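Local structure of DNA polymerase (Pyrobaculum calidifontis, 5MDN) at residues M429-L440 with H459-P470. The protein probably catalyses template-directed DNA synthesis, adding deoxyribonucleotides to a growing strand with release of diphosphate, as a member of the family B DNA polymerases. Numbering follows the deposited sequence.
Sequences MMKYNLSPDTYL and HRFRKAPTGFIP
N433 bonds both ends of the loop between strand 460-462 and helix 468-486, at R462 O and G467 N, through one side chain. Its CB lies 3.9 Å from R462 O, and with CG anti to the backbone N (chi1 -160°) the amide reaches into the loop. ND2 then donates to R462 O at 2.9 Å, the acceptor lying out of the amide plane, while OD1 accepts from G467 N at 3.1 Å and rests against T466 CA. L434 N to M429 O, a weak N433 N to M430 O, and positive phi at N433 fit a Schellman motif with N433 as C', ending helix 424-431.

At the start of helix 468-486, the syn lone pair of D437 OD2 receives F468 N (3.0 Å), and S435 OG takes I469 N in a nearly straight bond (165°).

F461 is packed on both faces: L434 CD1 sits 3.6 Å from the ring centroid, 14° off the normal, and Y439 directs its edge at the opposite face. R462 N to T438 O and L440 N to R460 O flank the single beta bridge Y439-F461. F461 also pairs with V452 of strand 451-453, so the arrangement combines an isolated bridge beside a two-stranded sheet with side-chain capping of a helix N-terminus, where G467 is the N-cap.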
ATOM      1  N   MET A 429      -4.832   6.829  24.022  1.00 52.39           N
ATOM      2  CA  MET A 429      -3.582   7.579  24.079  1.00 55.46           C
ATOM      3  C   MET A 429      -3.809   9.048  24.417  1.00 55.60           C
ATOM      4  O   MET A 429      -2.950   9.674  25.048  1.00 55.29           O
ATOM      5  CB  MET A 429      -2.831   7.434  22.755  1.00 56.28           C
ATOM      6  CG  MET A 429      -2.256   6.042  22.543  1.00 58.67           C
ATOM      7  SD  MET A 429      -1.263   5.884  21.049  1.00 62.17           S
ATOM      8  CE  MET A 429      -2.530   5.935  19.786  1.00 61.70           C
ATOM      9  N   MET A 430      -4.941   9.621  24.000  1.00 54.50           N
ATOM     10  CA  MET A 430      -5.240  11.002  24.369  1.00 56.02           C
ATOM     11  C   MET A 430      -5.722  11.102  25.812  1.00 59.65           C
ATOM     12  O   MET A 430      -5.234  11.936  26.579  1.00 60.82           O
ATOM     13  CB  MET A 430      -6.281  11.602  23.418  1.00 55.42           C
ATOM     14  CG  MET A 430      -5.755  11.916  22.027  1.00 54.55           C
ATOM     15  SD  MET A 430      -7.030  12.501  20.891  1.00 55.07           S
ATOM     16  CE  MET A 430      -8.145  11.101  20.851  1.00 57.45           C
ATOM     17  N   LYS A 431      -6.684  10.256  26.194  1.00 58.93           N
ATOM     18  CA  LYS A 431      -7.302  10.370  27.513  1.00 61.10           C
ATOM     19  C   LYS A 431      -6.330  10.019  28.635  1.00 58.56           C
ATOM     20  O   LYS A 431      -6.463  10.534  29.751  1.00 58.52           O
ATOM     21  CB  LYS A 431      -8.540   9.474  27.570  1.00 66.93           C
ATOM     22  CG  LYS A 431      -9.319   9.516  28.870  1.00 73.87           C
ATOM     23  CD  LYS A 431     -10.519   8.582  28.797  1.00 76.40           C
ATOM     24  CE  LYS A 431     -11.252   8.492  30.127  1.00 76.20           C
ATOM     25  NZ  LYS A 431     -11.803   9.808  30.552  1.00 76.55           N
ATOM     26  N   TYR A 432      -5.346   9.163  28.362  1.00 59.61           N
ATOM     27  CA  TYR A 432      -4.347   8.791  29.353  1.00 59.84           C
ATOM     28  C   TYR A 432      -2.967   9.353  29.048  1.00 58.25           C
ATOM     29  O   TYR A 432      -2.024   9.085  29.802  1.00 58.48           O
ATOM     30  CB  TYR A 432      -4.284   7.265  29.482  1.00 62.71           C
ATOM     31  CG  TYR A 432      -5.578   6.670  29.987  1.00 67.81           C
ATOM     32  CD1 TYR A 432      -6.028   6.936  31.275  1.00 69.08           C
ATOM     33  CD2 TYR A 432      -6.363   5.865  29.172  1.00 68.14           C
ATOM     34  CE1 TYR A 432      -7.213   6.405  31.742  1.00 70.21           C
ATOM     35  CE2 TYR A 432      -7.552   5.331  29.630  1.00 69.02           C
ATOM     36  CZ  TYR A 432      -7.971   5.603  30.916  1.00 70.07           C
ATOM     37  OH  TYR A 432      -9.154   5.073  31.377  1.00 76.12           O
ATOM     38  N   ASN A 433      -2.827  10.125  27.970  1.00 58.66           N
ATOM     39  CA  ASN A 433      -1.606  10.871  27.670  1.00 58.74           C
ATOM     40  C   ASN A 433      -0.392   9.945  27.567  1.00 59.55           C
ATOM     41  O   ASN A 433       0.654  10.178  28.177  1.00 54.28           O
ATOM     42  CB  ASN A 433      -1.377  11.973  28.709  1.00 60.69           C
ATOM     43  CG  ASN A 433      -0.438  13.052  28.215  1.00 62.80           C
ATOM     44  OD1 ASN A 433      -0.784  13.831  27.327  1.00 65.89           O
ATOM     45  ND2 ASN A 433       0.749  13.116  28.801  1.00 62.39           N
ATOM     46  N   LEU A 434      -0.538   8.884  26.777  1.00 59.02           N
ATOM     47  CA  LEU A 434       0.545   7.937  26.550  1.00 58.56           C
ATOM     48  C   LEU A 434       1.426   8.431  25.409  1.00 58.20           C
ATOM     49  O   LEU A 434       0.922   8.799  24.343  1.00 59.45           O
ATOM     50  CB  LEU A 434      -0.003   6.545  26.233  1.00 57.50           C
ATOM     51  CG  LEU A 434      -0.599   5.679  27.350  1.00 57.94           C
ATOM     52  CD1 LEU A 434      -0.508   6.345  28.718  1.00 56.68           C
ATOM     53  CD2 LEU A 434      -2.038   5.307  27.027  1.00 58.68           C
ATOM     54  N   SER A 435       2.742   8.418  25.631  1.00 59.31           N
ATOM     55  CA  SER A 435       3.716   8.923  24.670  1.00 58.20           C
ATOM     56  C   SER A 435       5.120   8.582  25.157  1.00 58.64           C
ATOM     57  O   SER A 435       5.333   8.429  26.367  1.00 59.78           O
ATOM     58  CB  SER A 435       3.564  10.435  24.487  1.00 57.12           C
ATOM     59  OG  SER A 435       4.279  10.891  23.352  1.00 57.22           O
ATOM     60  N   PRO A 436       6.093   8.424  24.253  1.00 61.12           N
ATOM     61  CA  PRO A 436       7.470   8.167  24.713  1.00 61.80           C
ATOM     62  C   PRO A 436       7.996   9.225  25.668  1.00 60.01           C
ATOM     63  O   PRO A 436       8.720   8.896  26.617  1.00 58.82           O
ATOM     64  CB  PRO A 436       8.268   8.128  23.402  1.00 61.52           C
ATOM     65  CG  PRO A 436       7.279   7.701  22.376  1.00 62.43           C
ATOM     66  CD  PRO A 436       5.972   8.322  22.788  1.00 63.46           C
ATOM     67  N   ASP A 437       7.650  10.494  25.447  1.00 57.12           N
ATOM     68  CA  ASP A 437       8.163  11.585  26.265  1.00 60.10           C
ATOM     69  C   ASP A 437       7.460  11.720  27.611  1.00 61.52           C
ATOM     70  O   ASP A 437       7.966  12.439  28.480  1.00 64.58           O
ATOM     71  CB  ASP A 437       8.058  12.904  25.494  1.00 61.48           C
ATOM     72  CG  ASP A 437       6.777  13.009  24.689  1.00 61.11           C
ATOM     73  OD1 ASP A 437       6.457  12.045  23.958  1.00 60.21           O
ATOM     74  OD2 ASP A 437       6.096  14.052  24.777  1.00 59.99           O
ATOM     75  N   THR A 438       6.319  11.058  27.811  1.00 61.69           N
ATOM     76  CA  THR A 438       5.598  11.130  29.076  1.00 61.88           C
ATOM     77  C   THR A 438       5.816   9.910  29.963  1.00 63.34           C
ATOM     78  O   THR A 438       5.345   9.906  31.106  1.00 65.10           O
ATOM     79  CB  THR A 438       4.098  11.312  28.823  1.00 60.10           C
ATOM     80  OG1 THR A 438       3.597  10.195  28.078  1.00 59.93           O
ATOM     81  CG2 THR A 438       3.854  12.587  28.039  1.00 58.31           C
ATOM     82  N   TYR A 439       6.510   8.889  29.470  1.00 64.04           N
ATOM     83  CA  TYR A 439       6.806   7.711  30.273  1.00 68.26           C
ATOM     84  C   TYR A 439       7.848   8.037  31.341  1.00 73.43           C
ATOM     85  O   TYR A 439       8.707   8.904  31.161  1.00 77.77           O
ATOM     86  CB  TYR A 439       7.293   6.577  29.369  1.00 69.85           C
ATOM     87  CG  TYR A 439       7.908   5.398  30.090  1.00 73.74           C
ATOM     88  CD1 TYR A 439       7.116   4.459  30.737  1.00 75.49           C
ATOM     89  CD2 TYR A 439       9.285   5.212  30.102  1.00 77.08           C
ATOM     90  CE1 TYR A 439       7.678   3.376  31.390  1.00 76.73           C
ATOM     91  CE2 TYR A 439       9.856   4.135  30.749  1.00 78.94           C
ATOM     92  CZ  TYR A 439       9.050   3.218  31.390  1.00 78.27           C
ATOM     93  OH  TYR A 439       9.618   2.145  32.038  1.00 77.10           O
ATOM     94  N   LEU A 440       7.763   7.332  32.467  1.00 77.89           N
ATOM     95  CA  LEU A 440       8.662   7.551  33.590  1.00 80.81           C
ATOM     96  C   LEU A 440       9.459   6.284  33.875  1.00 91.50           C
ATOM     97  O   LEU A 440       9.004   5.168  33.608  1.00102.57           O
ATOM     98  CB  LEU A 440       7.889   7.994  34.841  1.00 74.94           C
ATOM     99  CG  LEU A 440       7.078   9.280  34.652  1.00 74.25           C
ATOM    100  CD1 LEU A 440       6.262   9.607  35.893  1.00 72.57           C
ATOM    101  CD2 LEU A 440       7.994  10.438  34.281  1.00 75.45           C
ATOM    102  N   HIS A 459       3.081   0.436  34.037  1.00 85.26           N
ATOM    103  CA  HIS A 459       3.870   1.563  33.564  1.00 79.05           C
ATOM    104  C   HIS A 459       3.210   2.884  33.949  1.00 77.90           C
ATOM    105  O   HIS A 459       1.985   2.990  34.039  1.00 74.89           O
ATOM    106  CB  HIS A 459       4.068   1.484  32.052  1.00 77.09           C
ATOM    107  CG  HIS A 459       4.781   0.247  31.607  1.00 76.12           C
ATOM    108  ND1 HIS A 459       5.958  -0.183  32.182  1.00 76.83           N
ATOM    109  CD2 HIS A 459       4.477  -0.660  30.650  1.00 75.23           C
ATOM    110  CE1 HIS A 459       6.350  -1.300  31.595  1.00 76.45           C
ATOM    111  NE2 HIS A 459       5.469  -1.610  30.661  1.00 74.90           N
ATOM    112  N   ARG A 460       4.041   3.901  34.172  1.00 76.18           N
ATOM    113  CA  ARG A 460       3.594   5.178  34.713  1.00 77.38           C
ATOM    114  C   ARG A 460       3.838   6.294  33.708  1.00 73.70           C
ATOM    115  O   ARG A 460       4.873   6.325  33.035  1.00 70.10           O
ATOM    116  CB  ARG A 460       4.304   5.498  36.028  1.00 82.36           C
ATOM    117  CG  ARG A 460       5.464   4.583  36.339  1.00 85.78           C
ATOM    118  CD  ARG A 460       5.950   4.825  37.751  1.00 90.06           C
ATOM    119  NE  ARG A 460       6.196   6.243  37.994  1.00 96.10           N
ATOM    120  CZ  ARG A 460       6.179   6.813  39.195  1.00102.41           C
ATOM    121  NH1 ARG A 460       5.927   6.091  40.278  1.00112.54           N
ATOM    122  NH2 ARG A 460       6.418   8.112  39.310  1.00101.53           N
ATOM    123  N   PHE A 461       2.875   7.209  33.609  1.00 71.90           N
ATOM    124  CA  PHE A 461       2.903   8.261  32.605  1.00 68.74           C
ATOM    125  C   PHE A 461       2.507   9.595  33.219  1.00 67.91           C
ATOM    126  O   PHE A 461       1.697   9.662  34.150  1.00 67.77           O
ATOM    127  CB  PHE A 461       1.974   7.950  31.422  1.00 68.56           C
ATOM    128  CG  PHE A 461       2.415   6.772  30.597  1.00 69.01           C
ATOM    129  CD1 PHE A 461       2.142   5.482  31.018  1.00 67.62           C
ATOM    130  CD2 PHE A 461       3.086   6.952  29.397  1.00 68.54           C
ATOM    131  CE1 PHE A 461       2.537   4.393  30.266  1.00 65.70           C
ATOM    132  CE2 PHE A 461       3.485   5.862  28.637  1.00 67.11           C
ATOM    133  CZ  PHE A 461       3.208   4.582  29.075  1.00 67.28           C
ATOM    134  N   ARG A 462       3.037  10.658  32.694  1.00 64.89           N
ATOM    135  CA  ARG A 462       2.696  11.908  33.241  1.00 65.42           C
ATOM    136  C   ARG A 462       1.439  12.393  32.688  1.00 61.05           C
ATOM    137  O   ARG A 462       1.219  12.311  31.544  1.00 59.11           O
ATOM    138  CB  ARG A 462       3.740  12.931  32.887  1.00 69.80           C
ATOM    139  CG  ARG A 462       5.138  12.409  32.998  1.00 75.26           C
ATOM    140  CD  ARG A 462       6.085  13.336  32.286  1.00 77.48           C
ATOM    141  NE  ARG A 462       5.941  14.677  32.793  1.00 78.17           N
ATOM    142  CZ  ARG A 462       6.836  15.254  33.572  1.00 80.41           C
ATOM    143  NH1 ARG A 462       7.923  14.586  33.919  1.00 79.04           N
ATOM    144  NH2 ARG A 462       6.640  16.484  33.997  1.00 79.16           N
ATOM    145  N   LYS A 463       0.607  12.908  33.551  1.00 63.50           N
ATOM    146  CA  LYS A 463      -0.633  13.538  33.191  1.00 66.88           C
ATOM    147  C   LYS A 463      -0.391  14.935  32.625  1.00 65.47           C
ATOM    148  O   LYS A 463      -1.157  15.408  31.828  1.00 59.75           O
ATOM    149  CB  LYS A 463      -1.412  13.680  34.475  1.00 71.38           C
ATOM    150  CG  LYS A 463      -2.894  13.409  34.408  1.00 76.67           C
ATOM    151  CD  LYS A 463      -3.460  13.059  35.779  1.00 79.90           C
ATOM    152  CE  LYS A 463      -4.907  13.537  35.924  1.00 83.18           C
ATOM    153  NZ  LYS A 463      -5.568  13.188  37.213  1.00 83.79           N
ATOM    154  N   ALA A 464       0.706  15.525  33.118  1.00 67.78           N
ATOM    155  CA  ALA A 464       1.369  16.821  32.960  1.00 65.48           C
ATOM    156  C   ALA A 464       1.075  17.679  31.793  1.00 64.88           C
ATOM    157  O   ALA A 464      -0.001  18.192  31.666  1.00 65.75           O
ATOM    158  CB  ALA A 464       2.872  16.625  33.155  1.00 64.41           C
ATOM    159  N   PRO A 465       2.087  17.919  30.995  1.00 64.05           N
ATOM    160  CA  PRO A 465       2.042  18.659  29.762  1.00 62.09           C
ATOM    161  C   PRO A 465       1.822  17.586  28.732  1.00 58.66           C
ATOM    162  O   PRO A 465       2.554  16.649  28.687  1.00 54.89           O
ATOM    163  CB  PRO A 465       3.441  19.182  29.669  1.00 63.23           C
ATOM    164  CG  PRO A 465       4.249  18.131  30.301  1.00 62.82           C
ATOM    165  CD  PRO A 465       3.439  17.574  31.405  1.00 62.02           C
ATOM    166  N   THR A 466       0.830  17.742  27.889  1.00 58.85           N
ATOM    167  CA  THR A 466       0.494  16.774  26.883  1.00 59.73           C
ATOM    168  C   THR A 466       1.661  16.293  26.058  1.00 58.40           C
ATOM    169  O   THR A 466       2.496  17.034  25.665  1.00 62.08           O
ATOM    170  CB  THR A 466      -0.601  17.298  25.962  1.00 58.49           C
ATOM    171  OG1 THR A 466      -0.014  18.193  25.073  1.00 64.70           O
ATOM    172  CG2 THR A 466      -1.547  18.091  26.677  1.00 58.38           C
ATOM    173  N   GLY A 467       1.733  15.011  25.846  1.00 52.08           N
ATOM    174  CA  GLY A 467       2.810  14.421  25.115  1.00 51.43           C
ATOM    175  C   GLY A 467       2.752  14.679  23.657  1.00 50.08           C
ATOM    176  O   GLY A 467       1.820  15.162  23.148  1.00 48.37           O
ATOM    177  N   PHE A 468       3.773  14.293  22.964  1.00 49.83           N
ATOM    178  CA  PHE A 468       3.861  14.554  21.530  1.00 50.91           C
ATOM    179  C   PHE A 468       2.790  13.792  20.760  1.00 49.15           C
ATOM    180  O   PHE A 468       2.027  14.386  19.990  1.00 49.04           O
ATOM    181  CB  PHE A 468       5.255  14.194  21.015  1.00 50.31           C
ATOM    182  CG  PHE A 468       5.392  14.297  19.522  1.00 49.43           C
ATOM    183  CD1 PHE A 468       5.095  15.480  18.867  1.00 48.85           C
ATOM    184  CD2 PHE A 468       5.814  13.211  18.775  1.00 50.42           C
ATOM    185  CE1 PHE A 468       5.217  15.579  17.493  1.00 48.98           C
ATOM    186  CE2 PHE A 468       5.939  13.302  17.401  1.00 49.71           C
ATOM    187  CZ  PHE A 468       5.640  14.486  16.760  1.00 49.98           C
ATOM    188  N   ILE A 469       2.722  12.470  20.952  1.00 50.84           N
ATOM    189  CA  ILE A 469       1.731  11.672  20.223  1.00 50.13           C
ATOM    190  C   ILE A 469       0.309  12.064  20.585  1.00 47.21           C
ATOM    191  O   ILE A 469      -0.523  12.191  19.672  1.00 47.91           O
ATOM    192  CB  ILE A 469       2.016  10.173  20.415  1.00 50.67           C
ATOM    193  CG1 ILE A 469       3.395   9.819  19.857  1.00 51.03           C
ATOM    194  CG2 ILE A 469       0.939   9.335  19.739  1.00 50.91           C
ATOM    195  CD1 ILE A 469       3.547  10.111  18.380  1.00 50.92           C
ATOM    196  N   PRO A 470      -0.061  12.265  21.858  1.00 50.24           N
ATOM    197  CA  PRO A 470      -1.418  12.770  22.126  1.00 49.83           C
ATOM    198  C   PRO A 470      -1.705  14.105  21.463  1.00 50.55           C
ATOM    199  O   PRO A 470      -2.791  14.287  20.902  1.00 49.75           O
ATOM    200  CB  PRO A 470      -1.454  12.872  23.656  1.00 50.69           C
ATOM    201  CG  PRO A 470      -0.486  11.850  24.115  1.00 51.02           C
ATOM    202  CD  PRO A 470       0.624  11.873  23.106  1.00 51.29           C
TER